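Local coordinates for protein Afp3 (Serratia entomophila, PDB 6RBN) that probably forms part of the contractile sheath around the inner tube of the anti-feeding prophage, a phage-tail-like injection system, at residues D108-A114 / P265-P269; R166-Y170 / L185-V190; E404-V410 / I427-A433. All blocks are in the same frame, centred on the assembly; numbering follows the deposited sequence.

Interaction 1 (D108-A114 / P265-P269); sequences DPTASVA and PLSLP
L268 reaches across from strand 266-268 toward the start of helix 111-120, and its two methyls do the touching. From CB the chain runs with CG anti to the carbonyl carbon (chi1 -73°). CB and CG serve as the stalk, and contact with 108-114 begins where the side chain forks. CD1 meets V113 CG1 at 4.0 Å and lies near the backbone of A114, with L268 CD1 4.3 Å from A114 CA; the small alanine lets the leucine approach the helix itself. CD2 takes the other direction and packs against T110 CB at 3.7 Å, close to the carbonyl O of T110, which is already engaged by the N-H of A114 in the first turn of the helix. T110 and L268 pass each other pointing in opposite directions.

L266, two residues earlier, extends the same apolar face of the strand. Its CD1 lies 4.2 Å from both V113 CG1 and T110 CG2, so one leucine methyl touches two branched side chains. The other methyl, CD2, comes up to the D108 carboxylate, and there the charged group can stay in contact with solvent while OD2 only brushes the methyl. S267, between the leucines, faces the opposite way and packs on E212.

The strand's backbone bonds are made to strand 211-213, L266 pairing with V213 and L268 with V211. The contact with 108-114 is mostly between methyl-bearing side chains, with the D108 carboxylate at its margin. Such a joint is fixed by shape and by exclusion of water, and should be less demanding in direction than one built from polar bonds.

Interaction 2 (R166-Y170 / L185-V190); sequences RTAVY and LLADSV
Y170, R166 and D188 dominate this contact between helix 163-172 and strand 185-188. The Y170 ring lies between its own helix and the strand. On one face is the carbonyl O of R166, offset toward the rim; on the opposite face A187 CB makes an off-centre CH-pi contact, 4.2 Å from the ring centroid. An alanine suits this place because its single methyl allows a large ring close to the strand. L185 CD1 packs on Y170 CE1 at 3.9 Å, and the hydroxyl reaches the strand backbone, with Y170 OH 3.4 Å from A187 CA.

One helical turn earlier, R166 bends at chi3 (-68°), which swings its guanidinium toward D188. NH1 and D188 OD2 form a long salt bridge of 3.8 Å, with the carboxylate oxygen at the guanidinium edge and the two planes 50° apart. Both groups have further partners: R166 NE bonds D162 O, and D188 OD1 bonds S271 OG.

Segments 166-170 and 185-188 run roughly antiparallel, 152° between their directions. L186 points away from this helix, onto helix 271-284, so the parallel pair 185-188 and 204-207 has helices on both faces, as in a layered alpha/beta domain, consistent with the subtilisin-like family.

Interaction 3 (E404-V410 / I427-A433); sequences EAYFVRV and IIQVGMA
F407 folds its ring across the strand partner onto G431, the glycine opposite it in an antiparallel hydrogen-bonded pair. With CG between the backbone N and the carbonyl carbon (chi1 65°), the ring bends over the neighbouring strand, and G431 N lies 3.8 Å above its plane, over the centre. Glycine suits this position because it has no CB to hold the phenyl off; the pairing is known as aromatic rescue of glycine. The backbone beneath is joined by G431 N to F407 O at 3.2 Å, with a weak return bond from F407 N.

R409 shares this face of the ladder. Its chain is extended from CG to NE, and the guanidinium lies over the ring face turned away from G431, its own face nearest F407 CE2. Two backbone bonds pair it with Q429, R409 N to Q429 O at 3.0 Å and Q429 N to R409 O at 3.1 Å, the latter nearly straight at 171°. Both polar ends are used outside this strand pair: R409 NH1 and Q429 OE1 each bond S19 OG of an Afp2 chain.

On the face that also carries Y406 and M432, the middle of the ladder is aliphatic. V408 holds CG1 anti to the backbone N (chi1 -176°), placing it 4.1 Å from I428 CG2, side by side and pointing the same way. V410 CG2 continues the row, 4.2 Å from I428 CG1. Beta-branched residues fit such an extended ladder well.

Y406 starts on the valine face, and its ring leads away from the partner strand onto D385 and Y389 of helix 374-392, while M432 packs on F353 and A356 of helix 347-364. Beyond residues 427-431, a strand from another Afp2 chain continues the sheet in parallel across the subunit interface.

Overall arrangement
Reading from the N terminus, the chain first passes 108-114, which waits 151 residues for its partner at 265-269. Within that long loop, interaction 2 opens and closes, joining 166-170 to 185-190 across a short connection. The two are in contact where P269 CB packs on D188 OD2 (3.3 Å) and R166 NH1 (3.6 Å), so P269, just after strand 266-268, links the two contacts. Interaction 3 follows in series, as an antiparallel strand pairing whose connection contains helix 418-422, within the sheath C-terminal domain. Its centre lies about 45 Å from that of interaction 1, on the opposite side of the chain's centre, at an interface with Afp2.

Interaction 1 (D108-A114 / P265-P269)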
# COMPACT_ATOMS: atom_id res chain seq x y z
N ASP D 108 -46.74 50.19 -57.41
CA ASP D 108 -45.92 50.43 -56.23
C ASP D 108 -44.96 49.27 -56.03
O ASP D 108 -45.39 48.11 -56.01
CB ASP D 108 -46.80 50.63 -55.00
CG ASP D 108 -46.00 51.07 -53.80
OD1 ASP D 108 -45.63 52.26 -53.74
OD2 ASP D 108 -45.74 50.23 -52.92
N PRO D 109 -43.66 49.54 -55.87
CA PRO D 109 -42.70 48.45 -55.63
C PRO D 109 -42.84 47.91 -54.21
O PRO D 109 -42.77 48.67 -53.24
CB PRO D 109 -41.34 49.12 -55.84
CG PRO D 109 -41.65 50.34 -56.65
CD PRO D 109 -42.98 50.80 -56.17
N THR D 110 -43.03 46.60 -54.10
CA THR D 110 -43.31 45.95 -52.83
C THR D 110 -42.30 44.87 -52.47
O THR D 110 -42.47 44.20 -51.45
CB THR D 110 -44.72 45.35 -52.83
OG1 THR D 110 -44.83 44.40 -53.89
CG2 THR D 110 -45.78 46.43 -53.01
N ALA D 111 -41.27 44.66 -53.29
CA ALA D 111 -40.30 43.61 -53.00
C ALA D 111 -39.34 44.01 -51.89
O ALA D 111 -38.92 43.16 -51.11
CB ALA D 111 -39.52 43.26 -54.26
N SER D 112 -38.99 45.29 -51.80
CA SER D 112 -38.15 45.75 -50.71
C SER D 112 -38.91 45.90 -49.40
O SER D 112 -38.29 45.82 -48.34
CB SER D 112 -37.50 47.09 -51.08
OG SER D 112 -36.71 47.57 -50.01
N VAL D 113 -40.22 46.12 -49.47
CA VAL D 113 -41.03 46.19 -48.26
C VAL D 113 -41.21 44.80 -47.66
O VAL D 113 -41.22 44.63 -46.44
CB VAL D 113 -42.38 46.87 -48.58
CG1 VAL D 113 -43.28 46.94 -47.35
CG2 VAL D 113 -42.15 48.25 -49.15
N ALA D 114 -41.30 43.77 -48.52
CA ALA D 114 -41.53 42.41 -48.04
C ALA D 114 -40.31 41.83 -47.33
O ALA D 114 -40.46 40.96 -46.48
CB ALA D 114 -41.95 41.51 -49.20
N PRO D 265 -52.56 52.11 -48.09
CA PRO D 265 -52.06 50.87 -47.48
C PRO D 265 -51.87 49.77 -48.52
O PRO D 265 -52.84 49.33 -49.12
CB PRO D 265 -53.17 50.49 -46.50
CG PRO D 265 -53.85 51.77 -46.19
CD PRO D 265 -53.81 52.56 -47.46
N LEU D 266 -50.63 49.34 -48.71
CA LEU D 266 -50.32 48.31 -49.69
C LEU D 266 -50.51 46.93 -49.09
O LEU D 266 -50.13 46.69 -47.94
CB LEU D 266 -48.90 48.51 -50.24
CG LEU D 266 -47.69 48.55 -49.31
CD1 LEU D 266 -47.03 47.20 -49.11
CD2 LEU D 266 -46.67 49.56 -49.81
N SER D 267 -51.10 46.03 -49.86
CA SER D 267 -51.43 44.69 -49.40
C SER D 267 -50.36 43.72 -49.89
O SER D 267 -50.11 43.62 -51.09
CB SER D 267 -52.80 44.26 -49.90
OG SER D 267 -52.80 44.11 -51.31
N LEU D 268 -49.74 43.01 -48.96
CA LEU D 268 -48.70 42.05 -49.26
C LEU D 268 -49.19 40.63 -49.07
O LEU D 268 -50.01 40.37 -48.18
CB LEU D 268 -47.47 42.27 -48.36
CG LEU D 268 -46.66 43.50 -48.71
CD1 LEU D 268 -45.56 43.72 -47.70
CD2 LEU D 268 -46.08 43.30 -50.08
N PRO D 269 -48.74 39.69 -49.90
CA PRO D 269 -48.96 38.28 -49.61
C PRO D 269 -48.14 37.87 -48.40
O PRO D 269 -47.00 38.33 -48.22
CB PRO D 269 -48.48 37.59 -50.89
CG PRO D 269 -47.50 38.52 -51.48
CD PRO D 269 -48.01 39.89 -51.16

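Interaction 2 (R166-Y170 / L185-V190)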
# COMPACT_ATOMS: atom_id res chain seq x y z
N ARG D 166 -47.20 34.61 -59.42
CA ARG D 166 -46.93 33.51 -58.51
C ARG D 166 -47.29 32.17 -59.13
O ARG D 166 -46.65 31.15 -58.83
CB ARG D 166 -47.68 33.71 -57.21
CG ARG D 166 -47.15 34.85 -56.38
CD ARG D 166 -48.03 35.08 -55.18
NE ARG D 166 -49.34 35.59 -55.59
CZ ARG D 166 -50.33 35.87 -54.75
NH1 ARG D 166 -50.16 35.71 -53.46
NH2 ARG D 166 -51.48 36.32 -55.22
N THR D 167 -48.32 32.14 -59.97
CA THR D 167 -48.73 30.91 -60.65
C THR D 167 -47.65 30.42 -61.61
O THR D 167 -47.44 29.21 -61.73
CB THR D 167 -50.06 31.15 -61.37
OG1 THR D 167 -51.02 31.62 -60.42
CG2 THR D 167 -50.59 29.87 -62.00
N ALA D 168 -46.93 31.33 -62.26
CA ALA D 168 -45.80 30.93 -63.08
C ALA D 168 -44.63 30.44 -62.23
O ALA D 168 -43.86 29.59 -62.68
CB ALA D 168 -45.36 32.09 -63.97
N VAL D 169 -44.49 30.97 -61.02
CA VAL D 169 -43.43 30.51 -60.13
C VAL D 169 -43.80 29.20 -59.46
O VAL D 169 -42.98 28.28 -59.36
CB VAL D 169 -43.10 31.61 -59.10
CG1 VAL D 169 -42.10 31.13 -58.08
CG2 VAL D 169 -42.55 32.84 -59.81
N TYR D 170 -45.06 29.07 -59.01
CA TYR D 170 -45.49 27.85 -58.32
C TYR D 170 -45.56 26.66 -59.26
O TYR D 170 -45.39 25.52 -58.83
CB TYR D 170 -46.85 28.06 -57.66
CG TYR D 170 -46.87 29.05 -56.51
CD1 TYR D 170 -45.70 29.44 -55.87
CD2 TYR D 170 -48.07 29.59 -56.07
CE1 TYR D 170 -45.73 30.34 -54.83
CE2 TYR D 170 -48.10 30.49 -55.03
CZ TYR D 170 -46.93 30.86 -54.41
OH TYR D 170 -46.96 31.76 -53.37
N LEU D 185 -42.63 24.62 -49.91
CA LEU D 185 -43.22 25.79 -50.54
C LEU D 185 -44.23 26.45 -49.61
O LEU D 185 -45.03 25.77 -48.96
CB LEU D 185 -43.90 25.39 -51.85
CG LEU D 185 -44.61 26.47 -52.68
CD1 LEU D 185 -43.64 27.52 -53.15
CD2 LEU D 185 -45.30 25.83 -53.86
N LEU D 186 -44.18 27.78 -49.55
CA LEU D 186 -45.15 28.57 -48.80
C LEU D 186 -45.99 29.34 -49.80
O LEU D 186 -45.68 30.47 -50.17
CB LEU D 186 -44.46 29.51 -47.82
CG LEU D 186 -43.69 28.85 -46.68
CD1 LEU D 186 -42.99 29.90 -45.84
CD2 LEU D 186 -44.64 28.04 -45.84
N ALA D 187 -47.08 28.71 -50.24
CA ALA D 187 -47.96 29.32 -51.23
C ALA D 187 -48.95 30.25 -50.55
O ALA D 187 -49.04 30.33 -49.32
CB ALA D 187 -48.69 28.24 -52.02
N ASP D 188 -49.70 30.97 -51.37
CA ASP D 188 -50.66 31.96 -50.89
C ASP D 188 -51.97 31.79 -51.63
O ASP D 188 -51.99 31.76 -52.87
CB ASP D 188 -50.13 33.38 -51.10
CG ASP D 188 -48.97 33.69 -50.20
OD1 ASP D 188 -48.97 33.22 -49.05
OD2 ASP D 188 -48.03 34.37 -50.65
N SER D 189 -53.06 31.70 -50.89
CA SER D 189 -54.36 31.58 -51.51
C SER D 189 -54.79 32.93 -52.08
O SER D 189 -54.30 33.99 -51.68
CB SER D 189 -55.39 31.07 -50.51
OG SER D 189 -56.66 30.94 -51.13
N VAL D 190 -55.72 32.88 -53.02
CA VAL D 190 -56.22 34.07 -53.68
C VAL D 190 -57.59 34.46 -53.16
O VAL D 190 -57.82 35.61 -52.78
CB VAL D 190 -56.23 33.86 -55.21
CG1 VAL D 190 -56.72 35.12 -55.91
CG2 VAL D 190 -54.86 33.45 -55.69

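Interaction 3 (E404-V410 / I427-A433)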
# COMPACT_ATOMS: atom_id res chain seq x y z
N GLU D 404 -38.87 3.30 -28.21
CA GLU D 404 -40.16 3.64 -28.78
C GLU D 404 -40.11 4.88 -29.65
O GLU D 404 -41.09 5.19 -30.32
CB GLU D 404 -41.19 3.84 -27.66
CG GLU D 404 -41.51 2.58 -26.89
CD GLU D 404 -42.48 2.82 -25.77
OE1 GLU D 404 -42.79 4.00 -25.49
OE2 GLU D 404 -42.95 1.84 -25.16
N ALA D 405 -38.99 5.60 -29.63
CA ALA D 405 -38.88 6.82 -30.43
C ALA D 405 -38.32 6.53 -31.82
O ALA D 405 -38.83 7.08 -32.80
CB ALA D 405 -38.00 7.83 -29.70
N TYR D 406 -37.29 5.70 -31.92
CA TYR D 406 -36.60 5.54 -33.19
C TYR D 406 -35.97 4.15 -33.26
O TYR D 406 -35.97 3.39 -32.29
CB TYR D 406 -35.54 6.64 -33.38
CG TYR D 406 -34.43 6.63 -32.35
CD1 TYR D 406 -34.56 7.31 -31.15
CD2 TYR D 406 -33.23 5.97 -32.60
CE1 TYR D 406 -33.55 7.31 -30.21
CE2 TYR D 406 -32.22 5.97 -31.67
CZ TYR D 406 -32.38 6.64 -30.48
OH TYR D 406 -31.37 6.64 -29.56
N PHE D 407 -35.43 3.84 -34.44
CA PHE D 407 -34.61 2.66 -34.66
C PHE D 407 -33.74 2.90 -35.89
O PHE D 407 -34.14 3.60 -36.82
CB PHE D 407 -35.45 1.38 -34.85
CG PHE D 407 -36.32 1.37 -36.09
CD1 PHE D 407 -37.58 1.93 -36.06
CD2 PHE D 407 -35.89 0.76 -37.25
CE1 PHE D 407 -38.38 1.91 -37.18
CE2 PHE D 407 -36.68 0.74 -38.38
CZ PHE D 407 -37.92 1.32 -38.34
N VAL D 408 -32.55 2.31 -35.88
CA VAL D 408 -31.66 2.31 -37.04
C VAL D 408 -31.27 0.86 -37.32
O VAL D 408 -30.86 0.14 -36.41
CB VAL D 408 -30.39 3.16 -36.81
CG1 VAL D 408 -29.54 3.20 -38.06
CG2 VAL D 408 -30.74 4.57 -36.36
N ARG D 409 -31.41 0.44 -38.58
CA ARG D 409 -31.12 -0.94 -38.97
C ARG D 409 -30.23 -0.96 -40.20
O ARG D 409 -30.51 -0.29 -41.19
CB ARG D 409 -32.41 -1.70 -39.26
CG ARG D 409 -33.29 -1.91 -38.05
CD ARG D 409 -34.59 -2.57 -38.43
NE ARG D 409 -35.48 -2.66 -37.28
CZ ARG D 409 -36.74 -3.08 -37.34
NH1 ARG D 409 -37.26 -3.45 -38.50
NH2 ARG D 409 -37.48 -3.13 -36.24
N VAL D 410 -29.17 -1.76 -40.12
CA VAL D 410 -28.28 -1.98 -41.26
C VAL D 410 -27.62 -3.35 -41.06
O VAL D 410 -27.40 -3.79 -39.93
CB VAL D 410 -27.25 -0.83 -41.40
CG1 VAL D 410 -26.28 -0.77 -40.23
CG2 VAL D 410 -26.51 -0.89 -42.74
N ILE D 427 -27.82 0.20 -47.69
CA ILE D 427 -29.22 0.54 -47.50
C ILE D 427 -29.53 0.52 -46.01
O ILE D 427 -29.28 -0.48 -45.33
CB ILE D 427 -30.14 -0.43 -48.27
CG1 ILE D 427 -29.91 -0.29 -49.77
CG2 ILE D 427 -31.60 -0.17 -47.95
CD1 ILE D 427 -30.63 -1.31 -50.59
N ILE D 428 -30.08 1.63 -45.52
CA ILE D 428 -30.29 1.86 -44.10
C ILE D 428 -31.77 2.14 -43.89
O ILE D 428 -32.37 2.92 -44.64
CB ILE D 428 -29.46 3.06 -43.61
CG1 ILE D 428 -28.01 2.88 -44.00
CG2 ILE D 428 -29.55 3.20 -42.11
CD1 ILE D 428 -27.29 4.16 -44.09
N GLN D 429 -32.37 1.52 -42.88
CA GLN D 429 -33.76 1.76 -42.53
C GLN D 429 -33.82 2.55 -41.23
O GLN D 429 -33.43 2.04 -40.18
CB GLN D 429 -34.54 0.46 -42.41
CG GLN D 429 -34.74 -0.24 -43.72
CD GLN D 429 -35.49 -1.53 -43.57
OE1 GLN D 429 -35.83 -1.94 -42.46
NE2 GLN D 429 -35.75 -2.20 -44.69
N VAL D 430 -34.30 3.78 -41.31
CA VAL D 430 -34.43 4.68 -40.17
C VAL D 430 -35.90 4.98 -39.97
O VAL D 430 -36.61 5.30 -40.93
CB VAL D 430 -33.62 5.97 -40.39
CG1 VAL D 430 -33.76 6.91 -39.22
CG2 VAL D 430 -32.16 5.66 -40.64
N GLY D 431 -36.37 4.88 -38.74
CA GLY D 431 -37.74 5.23 -38.41
C GLY D 431 -37.77 6.17 -37.22
O GLY D 431 -36.87 6.16 -36.39
N MET D 432 -38.81 6.99 -37.17
CA MET D 432 -39.00 7.94 -36.08
C MET D 432 -40.47 7.99 -35.70
O MET D 432 -41.33 7.44 -36.39
CB MET D 432 -38.52 9.34 -36.45
CG MET D 432 -37.02 9.52 -36.45
SD MET D 432 -36.53 11.20 -36.85
CE MET D 432 -36.72 11.17 -38.62
N ALA D 433 -40.75 8.66 -34.58
CA ALA D 433 -42.11 8.81 -34.07
C ALA D 433 -42.26 10.23 -33.55
O ALA D 433 -41.67 10.58 -32.52
CB ALA D 433 -42.41 7.79 -32.98